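Local coordinates for avidin-related protein 4/5 (Gallus gallus, PDB 2OF8) that probably binds biotin and biotin derivatives very tightly, and here holds a biotin nitroanilide at the end of its beta barrel, at residues 11-16 with 114-119; 42-47 with 68-73. The protein carries 2 engineered substitutions. All coordinates share one frame; numbering follows the deposited sequence. Where two conformers were deposited one is given.

Interaction 1 of 2, residues 11-16 with 114-119; sequences TNNLGS and GYNNFT. With BNI (5-(2-oxo-hexahydro-thieno[3,4-D]imidazol-6-yl)-pentanoic acid (4-nitro-phenyl)-amide), chain C.
Asn13 OD1 is gripped from opposite faces of its amide plane by two N-H groups of the facing strand. Asn116 ND2 comes in at 3.0 Å from Asn13 OD1 along an almost straight bond (178°), and the backbone N of Asn117 reaches Asn13 OD1 from the other side, also at 3.0 Å. A small amide suits position 13: with CG between its own backbone N and carbonyl carbon (chi1 56°), it takes over the bonding just where regular strand pairing ends.

Before that point, Thr11 and Thr119 form an antiparallel hydrogen-bonded pair, and Asn12 faces Phe118 in a non-hydrogen-bonded one. There CB of Asn12 sits over one face of the Phe118 ring, 3.7 Å from its centroid. The amides of Asn12 and Asn116 stack with planes 9° apart, each turned to biotin's ureido group. Asn12 ND2 donates to BNI O3 (3.0 Å), joined by Ser16 OG at 2.7 Å from O3, while Asn116 OD1 accepts from BNI N1 at 2.8 Å. Asn12 OD1 takes the backbone N-H groups of Leu14, in an Asx turn, and Ser16.

The amides of Asn12 and Asn116 thus each donate and accept at once, while that of Asn13 serves as a double acceptor. The donors converging on O3, with Tyr33 completing the set, would probably polarise the ureido carbonyl toward a negative oxygen, consistent with the tight binding known for avidins.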
# COMPACT_ATOMS: atom_id res chain seq x y z
N THR A 11 20.10 5.90 9.45
CA THR A 11 19.54 6.91 8.56
C THR A 11 18.78 6.24 7.45
O THR A 11 19.05 5.09 7.14
CB THR A 11 20.58 7.74 7.86
OG1 THR A 11 21.75 7.10 7.35
CG2 THR A 11 20.31 9.14 7.52
N ASN A 12 17.86 6.98 6.83
CA ASN A 12 17.20 6.48 5.63
C ASN A 12 17.46 7.36 4.42
O ASN A 12 18.16 8.38 4.50
CB ASN A 12 15.71 6.16 5.86
CG ASN A 12 14.83 7.39 6.00
OD1 ASN A 12 15.15 8.48 5.53
ND2 ASN A 12 13.68 7.20 6.65
N ASN A 13 16.92 6.93 3.30
CA ASN A 13 17.15 7.57 2.02
C ASN A 13 16.61 9.01 1.94
O ASN A 13 17.02 9.76 1.06
CB ASN A 13 16.56 6.72 0.89
CG ASN A 13 15.09 6.44 1.09
OD1 ASN A 13 14.70 5.69 1.99
ND2 ASN A 13 14.26 7.07 0.28
N LEU A 14 15.69 9.38 2.83
CA LEU A 14 15.18 10.75 2.92
C LEU A 14 15.99 11.63 3.87
O LEU A 14 15.74 12.83 3.97
CB LEU A 14 13.72 10.76 3.37
CG LEU A 14 12.74 9.98 2.50
CD1 LEU A 14 11.35 10.00 3.12
CD2 LEU A 14 12.71 10.51 1.07
N GLY A 15 16.95 11.04 4.57
CA GLY A 15 17.76 11.74 5.54
C GLY A 15 17.25 11.66 6.97
O GLY A 15 17.87 12.24 7.85
N SER A 16 16.14 10.97 7.21
CA SER A 16 15.65 10.82 8.57
C SER A 16 16.61 9.97 9.39
O SER A 16 17.34 9.14 8.85
CB SER A 16 14.27 10.18 8.57
OG SER A 16 13.39 10.97 7.80
N GLY A 114 4.50 4.30 1.34
CA GLY A 114 5.80 4.54 0.76
C GLY A 114 6.82 3.53 1.24
O GLY A 114 6.49 2.54 1.89
N TYR A 115 8.07 3.77 0.86
CA TYR A 115 9.18 2.90 1.22
C TYR A 115 10.25 3.69 1.96
O TYR A 115 10.31 4.91 1.88
CB TYR A 115 9.81 2.24 -0.02
CG TYR A 115 10.69 3.14 -0.88
CD1 TYR A 115 12.08 3.15 -0.71
CD2 TYR A 115 10.15 3.93 -1.89
CE1 TYR A 115 12.89 3.93 -1.51
CE2 TYR A 115 10.97 4.72 -2.69
CZ TYR A 115 12.33 4.71 -2.50
OH TYR A 115 13.13 5.49 -3.32
N ASN A 116 11.14 2.97 2.63
CA ASN A 116 12.39 3.57 3.09
C ASN A 116 13.43 2.48 3.24
O ASN A 116 13.14 1.39 3.72
CB ASN A 116 12.26 4.27 4.45
CG ASN A 116 11.72 5.69 4.36
OD1 ASN A 116 10.74 6.01 5.03
ND2 ASN A 116 12.39 6.56 3.61
N ASN A 117 14.66 2.81 2.87
CA ASN A 117 15.81 1.95 3.08
C ASN A 117 16.68 2.62 4.14
O ASN A 117 16.97 3.81 4.02
CB ASN A 117 16.55 1.79 1.75
CG ASN A 117 15.63 1.26 0.64
OD1 ASN A 117 14.88 0.34 0.87
ND2 ASN A 117 15.69 1.87 -0.55
N PHE A 118 17.06 1.87 5.17
CA PHE A 118 17.88 2.39 6.26
C PHE A 118 19.24 1.69 6.28
O PHE A 118 19.33 0.48 6.09
CB PHE A 118 17.25 2.17 7.64
CG PHE A 118 15.94 2.87 7.89
CD1 PHE A 118 15.87 3.98 8.73
CD2 PHE A 118 14.75 2.38 7.36
CE1 PHE A 118 14.66 4.59 9.01
CE2 PHE A 118 13.54 3.00 7.63
CZ PHE A 118 13.49 4.10 8.45
N THR A 119 20.28 2.47 6.56
CA THR A 119 21.61 1.93 6.85
C THR A 119 22.13 2.55 8.14
O THR A 119 21.64 3.58 8.60
CB THR A 119 22.58 2.19 5.69
OG1 THR A 119 22.58 3.58 5.36
CG2 THR A 119 22.14 1.49 4.41
C1 BNI C . 3.55 14.06 8.92
C10 BNI C . 4.34 13.48 10.10
C9 BNI C . 5.75 13.04 9.71
C8 BNI C . 5.71 11.90 8.70
C7 BNI C . 7.08 11.63 8.12
C2 BNI C . 7.03 10.46 7.07
C6 BNI C . 7.18 8.07 6.24
C4 BNI C . 8.31 10.32 6.19
C5 BNI C . 8.33 8.88 5.64
C3 BNI C . 10.29 9.31 6.78
O2 BNI C . 4.09 14.80 8.10
O3 BNI C . 11.44 9.13 7.27
N1 BNI C . 9.63 8.40 6.07
N2 BNI C . 9.57 10.42 6.91
S1 BNI C . 6.88 8.82 7.87
N17 BNI C . 2.28 13.70 8.75
C18 BNI C . 1.34 14.08 7.83
C20 BNI C . 0.02 14.43 8.23
C21 BNI C . -0.96 14.82 7.25
C22 BNI C . -0.59 14.88 5.84
C23 BNI C . 0.74 14.54 5.43
C24 BNI C . 1.71 14.15 6.40
N25 BNI C . -1.62 15.31 4.82
O26 BNI C . -2.74 15.58 5.16
O27 BNI C . -1.37 15.37 3.66

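Interaction 2 of 2, residues 42-47 with 68-73; sequences GNITLS and WNFSES. With BNI (5-(2-oxo-hexahydro-thieno[3,4-D]imidazol-6-yl)-pentanoic acid (4-nitro-phenyl)-amide), chain C.
Phe70 reaches across to residues 42-47. Its CB starts 3.1 Å from the carbonyl O of Asn43, and CG stays close to the same oxygen. The torsion that sets CG between the backbone N and the carbonyl carbon (chi1 58°) swings the ring along the opposing backbone, where CD1 lies 3.3 Å from Thr45 N and near Thr45 OG1. Farther out, CE1 passes Thr45 O, while CE2 and CZ run beside Ile44 CG1. At the tip, CZ comes within 3.9 Å of BNI C9 in the valeryl chain. The ring is clamped on both faces: Ile44 CA sits over the centre of the Phe70 ring in a CH-pi contact, and Trp68 CB lies on the opposite face. A flat, apolar group fits this slot between backbone and ligand.

Ser47 adds the direct polar tie. Its OG accepts from Asn69 N at 3.0 Å and donates to Thr45 O, so a small hydroxyl joins the two loops and braces its own. Two waters bridge the outer margins, one between Asn43 ND2 and Phe70 O, the other between Leu46 O and Asn69 ND2.

On the ligand side, Trp68 lays its indole against the valeryl chain, with BNI C9 over the middle of the rings, 3.6 Å above their plane, its NE1 held by Thr75. Ser73 OG accepts the amide N-H of BNI N17 at 3.0 Å. Aromatic walls around the aliphatic tail, with a hydroxyl for the group beyond it, are typical of the biotin site at the mouth of the avidin beta barrel.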
# COMPACT_ATOMS: atom_id res chain seq x y z
N GLY A 42 8.54 22.86 9.68
CA GLY A 42 8.87 23.79 10.75
C GLY A 42 8.46 23.28 12.13
O GLY A 42 9.02 23.72 13.14
N ASN A 43 7.50 22.37 12.18
CA ASN A 43 6.98 21.83 13.43
C ASN A 43 7.67 20.55 13.91
O ASN A 43 7.35 20.05 14.98
CB ASN A 43 5.48 21.54 13.31
CG ASN A 43 4.64 22.79 13.16
OD1 ASN A 43 5.07 23.89 13.51
ND2 ASN A 43 3.42 22.62 12.67
N ILE A 44 8.59 19.99 13.13
CA ILE A 44 9.11 18.66 13.44
C ILE A 44 9.83 18.64 14.79
O ILE A 44 10.66 19.50 15.08
CB ILE A 44 10.08 18.16 12.35
CG1 ILE A 44 9.31 17.88 11.05
CG2 ILE A 44 10.79 16.89 12.81
CD1 ILE A 44 10.19 17.78 9.83
N THR A 45 9.48 17.65 15.60
CA THR A 45 10.19 17.35 16.84
C THR A 45 10.47 15.85 16.91
O THR A 45 9.77 15.03 16.30
CB THR A 45 9.38 17.77 18.08
OG1 THR A 45 8.13 17.07 18.07
CG2 THR A 45 9.08 19.27 18.06
N LEU A 46 11.50 15.50 17.67
CA LEU A 46 11.85 14.12 17.93
C LEU A 46 10.64 13.38 18.48
O LEU A 46 9.96 13.88 19.37
CB LEU A 46 13.00 14.07 18.93
CG LEU A 46 13.67 12.71 19.14
CD1 LEU A 46 14.39 12.25 17.87
CD2 LEU A 46 14.62 12.77 20.31
N SER A 47 10.36 12.20 17.94
CA SER A 47 9.14 11.47 18.26
C SER A 47 9.45 10.03 18.66
O SER A 47 10.38 9.43 18.15
CB SER A 47 8.22 11.51 17.05
OG SER A 47 7.80 12.85 16.78
N TRP A 68 3.97 10.63 16.13
CA TRP A 68 4.53 11.95 15.88
C TRP A 68 4.09 12.89 17.01
O TRP A 68 2.92 12.97 17.33
CB TRP A 68 4.09 12.48 14.51
CG TRP A 68 4.48 11.54 13.42
CD1 TRP A 68 3.64 10.76 12.69
CD2 TRP A 68 5.81 11.19 13.01
NE1 TRP A 68 4.35 9.97 11.82
CE2 TRP A 68 5.69 10.21 12.00
CE3 TRP A 68 7.09 11.63 13.36
CZ2 TRP A 68 6.79 9.66 11.35
CZ3 TRP A 68 8.19 11.08 12.71
CH2 TRP A 68 8.03 10.11 11.72
N ASN A 69 5.05 13.60 17.60
CA ASN A 69 4.75 14.45 18.75
C ASN A 69 4.30 15.85 18.34
O ASN A 69 4.01 16.67 19.21
CB ASN A 69 5.97 14.56 19.66
CG ASN A 69 6.06 13.42 20.67
OD1 ASN A 69 5.22 12.52 20.71
ND2 ASN A 69 7.09 13.47 21.49
N PHE A 70 4.24 16.10 17.04
CA PHE A 70 3.93 17.42 16.48
C PHE A 70 2.77 17.37 15.50
O PHE A 70 2.47 18.37 14.85
CB PHE A 70 5.18 17.99 15.79
CG PHE A 70 5.71 17.11 14.69
CD1 PHE A 70 6.60 16.09 14.97
CD2 PHE A 70 5.29 17.29 13.38
CE1 PHE A 70 7.07 15.27 13.96
CE2 PHE A 70 5.77 16.46 12.37
CZ PHE A 70 6.65 15.45 12.67
N SER A 71 2.12 16.21 15.40
CA SER A 71 1.06 15.98 14.43
C SER A 71 0.05 15.03 15.07
O SER A 71 0.38 14.30 16.00
CB SER A 71 1.66 15.33 13.18
OG SER A 71 0.71 14.96 12.20
N GLU A 72 -1.17 15.00 14.55
CA GLU A 72 -2.17 14.00 14.94
C GLU A 72 -2.06 12.70 14.16
O GLU A 72 -2.81 11.76 14.41
CB GLU A 72 -3.58 14.58 14.81
CG GLU A 72 -3.87 15.72 15.77
CD GLU A 72 -3.61 15.33 17.20
OE1 GLU A 72 -4.11 14.27 17.63
OE2 GLU A 72 -2.88 16.07 17.89
N SER A 73 -1.12 12.66 13.21
CA SER A 73 -0.90 11.49 12.37
C SER A 73 -0.01 10.44 13.07
O SER A 73 0.63 10.73 14.08
CB SER A 73 -0.28 11.91 11.02
OG SER A 73 1.02 12.44 11.17
C1 BNI C . 3.55 14.06 8.92
C10 BNI C . 4.34 13.48 10.10
C9 BNI C . 5.75 13.04 9.71
C8 BNI C . 5.71 11.90 8.70
C7 BNI C . 7.08 11.63 8.12
C2 BNI C . 7.03 10.46 7.07
C6 BNI C . 7.18 8.07 6.24
C4 BNI C . 8.31 10.32 6.19
C5 BNI C . 8.33 8.88 5.64
C3 BNI C . 10.29 9.31 6.78
O2 BNI C . 4.09 14.80 8.10
O3 BNI C . 11.44 9.13 7.27
N1 BNI C . 9.63 8.40 6.07
N2 BNI C . 9.57 10.42 6.91
S1 BNI C . 6.88 8.82 7.87
N17 BNI C . 2.28 13.70 8.75
C18 BNI C . 1.34 14.08 7.83
C20 BNI C . 0.02 14.43 8.23
C21 BNI C . -0.96 14.82 7.25
C22 BNI C . -0.59 14.88 5.84
C23 BNI C . 0.74 14.54 5.43
C24 BNI C . 1.71 14.15 6.40
N25 BNI C . -1.62 15.31 4.82
O26 BNI C . -2.74 15.58 5.16
O27 BNI C . -1.37 15.37 3.66
O HOH W 1 2.41 19.70 12.20
O HOH W 2 9.15 15.66 21.21

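The two contacts serve one pocket in an eight-stranded antiparallel barrel. Interaction 1 brings the first strand, 8-12, against the last, 111-120, and so closes the sheet. Interaction 2 joins two loops, one between strands 28-34 and 47-53, the other between 61-67 and 74-83. Both of its segments fall in the chain between those of interaction 1. The centres of the two interactions lie 18 Å apart and their nearest atoms about 7 Å, without touching; BNI spans the gap. Interaction 1 grips the ureido head deep in the barrel, whereas interaction 2 lines the tail and the nitroanilide linkage, so barrel closure and loop packing together shape the site along the ligand's length.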